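Local coordinates for protein mediator of RNA polymerase II transcription subunit 18 (Schizosaccharomyces pombe, PDB 3C0T) that serves as a subunit of the Mediator coactivator, which relays signals from gene-specific regulatory proteins to the basal RNA polymerase II machinery, at residues K30-K42 with D53-H65. Residues are numbered along the deposited sequence; the frame is centred on the assembly and turned at random.
Sequences KTILEFWVVYRPK and DSWLRLCSNIESH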
loop_
_atom_site.group_PDB
_atom_site.type_symbol
_atom_site.label_atom_id
_atom_site.label_comp_id
_atom_site.label_asym_id
_atom_site.label_seq_id
_atom_site.Cartn_x
_atom_site.Cartn_y
_atom_site.Cartn_z
ATOM N N LYS A 30 -13.347 -4.469 -5.129
ATOM C CA LYS A 30 -13.787 -3.084 -5.054
ATOM C C LYS A 30 -12.589 -2.321 -5.607
ATOM O O LYS A 30 -11.445 -2.697 -5.349
ATOM C CB LYS A 30 -14.102 -2.665 -3.610
ATOM C CG LYS A 30 -12.923 -2.183 -2.790
ATOM C CD LYS A 30 -13.383 -1.750 -1.395
ATOM C CE LYS A 30 -12.213 -1.263 -0.541
ATOM N NZ LYS A 30 -12.603 -1.025 0.881
ATOM N N THR A 31 -12.837 -1.282 -6.394
ATOM C CA THR A 31 -11.731 -0.537 -6.964
ATOM C C THR A 31 -11.012 0.247 -5.892
ATOM O O THR A 31 -11.593 0.632 -4.882
ATOM C CB THR A 31 -12.182 0.457 -8.052
ATOM O OG1 THR A 31 -12.991 1.473 -7.460
ATOM C CG2 THR A 31 -12.989 -0.247 -9.117
ATOM N N ILE A 32 -9.731 0.470 -6.135
ATOM C CA ILE A 32 -8.872 1.219 -5.243
ATOM C C ILE A 32 -8.186 2.317 -6.062
ATOM O O ILE A 32 -7.565 2.035 -7.093
ATOM C CB ILE A 32 -7.748 0.327 -4.655
ATOM C CG1 ILE A 32 -8.326 -0.726 -3.699
ATOM C CG2 ILE A 32 -6.690 1.203 -3.996
ATOM C CD1 ILE A 32 -8.992 -0.161 -2.447
ATOM N N LEU A 33 -8.325 3.562 -5.624
ATOM C CA LEU A 33 -7.639 4.678 -6.269
ATOM C C LEU A 33 -7.340 5.662 -5.141
ATOM O O LEU A 33 -8.224 6.396 -4.698
ATOM C CB LEU A 33 -8.497 5.342 -7.346
ATOM C CG LEU A 33 -7.649 6.292 -8.209
ATOM C CD1 LEU A 33 -6.657 5.473 -9.033
ATOM C CD2 LEU A 33 -8.538 7.117 -9.130
ATOM N N GLU A 34 -6.093 5.657 -4.674
ATOM C CA GLU A 34 -5.678 6.516 -3.563
ATOM C C GLU A 34 -4.525 7.454 -3.901
ATOM O O GLU A 34 -3.647 7.119 -4.703
ATOM C CB GLU A 34 -5.251 5.649 -2.366
ATOM C CG GLU A 34 -6.227 4.534 -2.012
ATOM C CD GLU A 34 -5.641 3.504 -1.050
ATOM O OE1 GLU A 34 -4.419 3.227 -1.113
ATOM O OE2 GLU A 34 -6.415 2.947 -0.243
ATOM N N PHE A 35 -4.529 8.628 -3.282
ATOM C CA PHE A 35 -3.453 9.587 -3.475
ATOM C C PHE A 35 -2.691 9.602 -2.147
ATOM O O PHE A 35 -3.276 9.857 -1.089
ATOM C CB PHE A 35 -4.002 10.985 -3.772
ATOM C CG PHE A 35 -3.008 11.892 -4.438
ATOM C CD1 PHE A 35 -3.092 12.160 -5.804
ATOM C CD2 PHE A 35 -1.963 12.447 -3.712
ATOM C CE1 PHE A 35 -2.140 12.971 -6.439
ATOM C CE2 PHE A 35 -1.003 13.259 -4.337
ATOM C CZ PHE A 35 -1.095 13.519 -5.704
ATOM N N TRP A 36 -1.396 9.304 -2.206
ATOM C CA TRP A 36 -0.559 9.277 -1.014
ATOM C C TRP A 36 0.492 10.366 -1.056
ATOM O O TRP A 36 1.162 10.544 -2.074
ATOM C CB TRP A 36 0.182 7.939 -0.888
ATOM C CG TRP A 36 -0.666 6.768 -0.533
ATOM C CD1 TRP A 36 -1.437 6.028 -1.382
ATOM C CD2 TRP A 36 -0.831 6.189 0.771
ATOM N NE1 TRP A 36 -2.067 5.029 -0.691
ATOM C CE2 TRP A 36 -1.713 5.099 0.631
ATOM C CE3 TRP A 36 -0.316 6.485 2.042
ATOM C CZ2 TRP A 36 -2.098 4.293 1.714
ATOM C CZ3 TRP A 36 -0.700 5.686 3.125
ATOM C CH2 TRP A 36 -1.581 4.599 2.950
ATOM N N VAL A 37 0.636 11.090 0.050
ATOM C CA VAL A 37 1.667 12.119 0.156
ATOM C C VAL A 37 2.397 11.785 1.459
ATOM O O VAL A 37 1.773 11.572 2.504
ATOM C CB VAL A 37 1.076 13.565 0.207
ATOM C CG1 VAL A 37 -0.069 13.687 -0.776
ATOM C CG2 VAL A 37 0.614 13.907 1.604
ATOM N N VAL A 38 3.718 11.704 1.387
ATOM C CA VAL A 38 4.511 11.361 2.553
ATOM C C VAL A 38 5.316 12.549 3.068
ATOM O O VAL A 38 5.894 13.297 2.285
ATOM C CB VAL A 38 5.459 10.190 2.211
ATOM C CG1 VAL A 38 6.253 9.774 3.437
ATOM C CG2 VAL A 38 4.651 9.018 1.667
ATOM N N TYR A 39 5.336 12.715 4.389
ATOM C CA TYR A 39 6.067 13.805 5.040
ATOM C C TYR A 39 7.094 13.266 6.018
ATOM O O TYR A 39 6.830 12.327 6.769
ATOM C CB TYR A 39 5.119 14.731 5.802
ATOM C CG TYR A 39 4.344 15.670 4.917
ATOM C CD1 TYR A 39 3.212 15.238 4.230
ATOM C CD2 TYR A 39 4.754 16.992 4.751
ATOM C CE1 TYR A 39 2.505 16.100 3.397
ATOM C CE2 TYR A 39 4.054 17.863 3.915
ATOM C CZ TYR A 39 2.933 17.406 3.245
ATOM O OH TYR A 39 2.235 18.253 2.417
ATOM N N ARG A 40 8.269 13.875 6.017
ATOM C CA ARG A 40 9.332 13.441 6.909
ATOM C C ARG A 40 9.651 14.559 7.889
ATOM O O ARG A 40 9.391 15.731 7.609
ATOM C CB ARG A 40 10.581 13.112 6.098
ATOM C CG ARG A 40 11.118 14.319 5.381
ATOM C CD ARG A 40 12.307 13.996 4.528
ATOM N NE ARG A 40 12.797 15.218 3.900
ATOM C CZ ARG A 40 13.846 15.278 3.088
ATOM N NH1 ARG A 40 14.214 16.442 2.569
ATOM N NH2 ARG A 40 14.526 14.175 2.796
ATOM N N PRO A 41 10.216 14.209 9.054
ATOM C CA PRO A 41 10.569 15.210 10.068
ATOM C C PRO A 41 11.484 16.275 9.472
ATOM O O PRO A 41 12.393 15.957 8.709
ATOM C CB PRO A 41 11.256 14.373 11.141
ATOM C CG PRO A 41 10.510 13.068 11.056
ATOM C CD PRO A 41 10.448 12.845 9.563
ATOM N N LYS A 42 11.235 17.532 9.819
ATOM C CA LYS A 42 12.024 18.659 9.313
ATOM C C LYS A 42 13.295 18.898 10.137
ATOM O O LYS A 42 14.113 17.993 10.335
ATOM C CB LYS A 42 11.160 19.928 9.325
ATOM C CG LYS A 42 11.687 21.084 8.492
ATOM C CD LYS A 42 10.797 22.320 8.652
ATOM C CE LYS A 42 9.351 22.040 8.244
ATOM N NZ LYS A 42 8.455 23.220 8.423
ATOM N N ASP A 53 10.231 5.168 9.245
ATOM C CA ASP A 53 9.165 4.626 10.083
ATOM C C ASP A 53 8.525 5.716 10.937
ATOM O O ASP A 53 7.557 5.465 11.659
ATOM C CB ASP A 53 9.691 3.517 11.000
ATOM C CG ASP A 53 10.805 3.991 11.922
ATOM O OD1 ASP A 53 11.168 3.231 12.843
ATOM O OD2 ASP A 53 11.326 5.109 11.726
ATOM N N SER A 54 9.075 6.924 10.862
ATOM C CA SER A 54 8.546 8.052 11.625
ATOM C C SER A 54 7.931 9.082 10.678
ATOM O O SER A 54 7.478 10.141 11.113
ATOM C CB SER A 54 9.656 8.714 12.449
ATOM O OG SER A 54 10.569 9.403 11.607
ATOM N N TRP A 55 7.924 8.772 9.385
ATOM C CA TRP A 55 7.352 9.677 8.391
ATOM C C TRP A 55 5.832 9.532 8.363
ATOM O O TRP A 55 5.291 8.435 8.554
ATOM C CB TRP A 55 7.935 9.383 7.008
ATOM C CG TRP A 55 9.427 9.588 6.926
ATOM C CD1 TRP A 55 10.289 9.832 7.969
ATOM C CD2 TRP A 55 10.236 9.564 5.740
ATOM N NE1 TRP A 55 11.575 9.957 7.501
ATOM C CE2 TRP A 55 11.576 9.797 6.141
ATOM C CE3 TRP A 55 9.961 9.364 4.379
ATOM C CZ2 TRP A 55 12.640 9.841 5.227
ATOM C CZ3 TRP A 55 11.019 9.408 3.464
ATOM C CH2 TRP A 55 12.345 9.644 3.896
ATOM N N LEU A 56 5.154 10.653 8.142
ATOM C CA LEU A 56 3.699 10.697 8.082
ATOM C C LEU A 56 3.253 10.382 6.665
ATOM O O LEU A 56 3.647 11.059 5.713
ATOM C CB LEU A 56 3.204 12.089 8.494
ATOM C CG LEU A 56 2.680 12.299 9.922
ATOM C CD1 LEU A 56 3.116 11.186 10.846
ATOM C CD2 LEU A 56 3.169 13.644 10.433
ATOM N N ARG A 57 2.428 9.352 6.535
ATOM C CA ARG A 57 1.931 8.918 5.238
ATOM C C ARG A 57 0.442 9.226 5.153
ATOM O O ARG A 57 -0.373 8.595 5.824
ATOM C CB ARG A 57 2.212 7.420 5.088
ATOM C CG ARG A 57 3.702 7.123 5.217
ATOM C CD ARG A 57 4.044 5.658 5.480
ATOM N NE ARG A 57 5.480 5.529 5.728
ATOM C CZ ARG A 57 6.410 5.640 4.784
ATOM N NH1 ARG A 57 6.055 5.860 3.528
ATOM N NH2 ARG A 57 7.698 5.587 5.097
ATOM N N LEU A 58 0.098 10.216 4.336
ATOM C CA LEU A 58 -1.286 10.639 4.188
ATOM C C LEU A 58 -1.965 10.006 2.992
ATOM O O LEU A 58 -1.442 10.024 1.876
ATOM C CB LEU A 58 -1.353 12.163 4.077
ATOM C CG LEU A 58 -1.218 13.018 5.353
ATOM C CD1 LEU A 58 -0.548 12.261 6.465
ATOM C CD2 LEU A 58 -0.415 14.267 5.008
ATOM N N CYS A 59 -3.146 9.448 3.229
ATOM C CA CYS A 59 -3.884 8.799 2.167
ATOM C C CYS A 59 -5.268 9.386 1.974
ATOM O O CYS A 59 -6.045 9.518 2.919
ATOM C CB CYS A 59 -4.010 7.301 2.441
ATOM S SG CYS A 59 -4.992 6.444 1.189
ATOM N N SER A 60 -5.560 9.742 0.731
ATOM C CA SER A 60 -6.855 10.286 0.382
ATOM C C SER A 60 -7.471 9.389 -0.679
ATOM O O SER A 60 -6.813 9.019 -1.655
ATOM C CB SER A 60 -6.710 11.699 -0.174
ATOM O OG SER A 60 -7.920 12.108 -0.779
ATOM N N ASN A 61 -8.729 9.021 -0.479
ATOM C CA ASN A 61 -9.423 8.194 -1.453
ATOM C C ASN A 61 -9.906 9.125 -2.567
ATOM O O ASN A 61 -10.885 9.848 -2.401
ATOM C CB ASN A 61 -10.606 7.484 -0.789
ATOM C CG ASN A 61 -11.382 6.609 -1.755
ATOM O OD1 ASN A 61 -12.310 5.901 -1.361
ATOM N ND2 ASN A 61 -11.007 6.654 -3.028
ATOM N N ILE A 62 -9.211 9.127 -3.697
ATOM C CA ILE A 62 -9.606 10.003 -4.792
ATOM C C ILE A 62 -10.675 9.388 -5.670
ATOM O O ILE A 62 -11.157 10.013 -6.610
ATOM C CB ILE A 62 -8.395 10.432 -5.651
ATOM C CG1 ILE A 62 -7.552 9.222 -6.039
ATOM C CG2 ILE A 62 -7.562 11.439 -4.875
ATOM C CD1 ILE A 62 -6.326 9.579 -6.857
ATOM N N GLU A 63 -11.053 8.158 -5.347
ATOM C CA GLU A 63 -12.096 7.457 -6.085
ATOM C C GLU A 63 -13.399 8.235 -5.901
ATOM O O GLU A 63 -14.326 8.115 -6.703
ATOM C CB GLU A 63 -12.232 6.030 -5.541
ATOM C CG GLU A 63 -13.480 5.273 -5.961
ATOM C CD GLU A 63 -13.604 5.109 -7.462
ATOM O OE1 GLU A 63 -14.479 4.331 -7.894
ATOM O OE2 GLU A 63 -12.841 5.759 -8.209
ATOM N N SER A 64 -13.443 9.045 -4.843
ATOM C CA SER A 64 -14.609 9.866 -4.519
ATOM C C SER A 64 -14.304 11.358 -4.689
ATOM O O SER A 64 -14.461 12.146 -3.749
ATOM C CB SER A 64 -15.051 9.605 -3.072
ATOM O OG SER A 64 -14.073 10.053 -2.147
ATOM N N HIS A 65 -13.872 11.737 -5.890
ATOM C CA HIS A 65 -13.543 13.129 -6.198
ATOM C C HIS A 65 -13.778 13.480 -7.659
ATOM O O HIS A 65 -13.791 12.605 -8.530
ATOM C CB HIS A 65 -12.074 13.422 -5.881
ATOM C CG HIS A 65 -11.820 13.794 -4.458
ATOM N ND1 HIS A 65 -12.389 14.902 -3.868
ATOM C CD2 HIS A 65 -11.052 13.211 -3.506
ATOM C CE1 HIS A 65 -11.984 14.983 -2.613
ATOM N NE2 HIS A 65 -11.172 13.969 -2.368
#
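Trp36 and Cys59 face each other as a non-hydrogen-bonded pair in two neighbouring strands of the antiparallel Med18 sheet, and they illustrate how such a pair lets a ring lie flat over the strand opposite. The indole reaches across so that Cys59 CB sits 3.4 Å from the centroid of its six-membered ring, 4° off the normal. With SG anti to the backbone N (chi1 177°), the sulfur comes over the same face, nearer the pyrrole side, in a sulfur-aromatic contact with SG 3.6 Å from Trp36 CE2. A hydrogen bond at the ring's edge, where NE1 donates to Glu34 OE1 at 3.0 Å from above the carboxylate plane, helps fix its rotation; the rings of Tyr124 and Tyr81 also meet it, and Arg139 pairs with the same oxygen. Replacing Trp36 by an alanine removes the indole, which would probably leave Cys59 without its aromatic cover and Glu34 OE1 without that donor.

On the other face, Val37 CG2 packs against Leu58 CD2 at 3.6 Å, and Leu58 CD2 also touches CE1 of Tyr39, a ring that meets helix 109-115 as well. From the Phe35-Ser60 pair to the Tyr39-Leu56 pair, six backbone hydrogen bonds join the strands, most of them nearly straight.

Beyond Ser60 this regularity fades. Leu33 O is approached by the N atoms of Ile62 and Glu63 in weak, bent bonds, although Leu33 CG still rests on Ile62 CG1. Farther out, on the exposed side, Thr31 OG1 makes a weak bond to Glu63 OE1. Toward the other end, Arg57, within the ladder opposite Val38, gives NH1 and NH2 to the backbone of another protein's chain, NH2 also bonding Pro52 O. Trp55 packs on that chain too, while Arg40 sends its guanidinium to Glu119 and leaves its CB over the Trp55 ring, 3.5 Å from the five-membered-ring centroid.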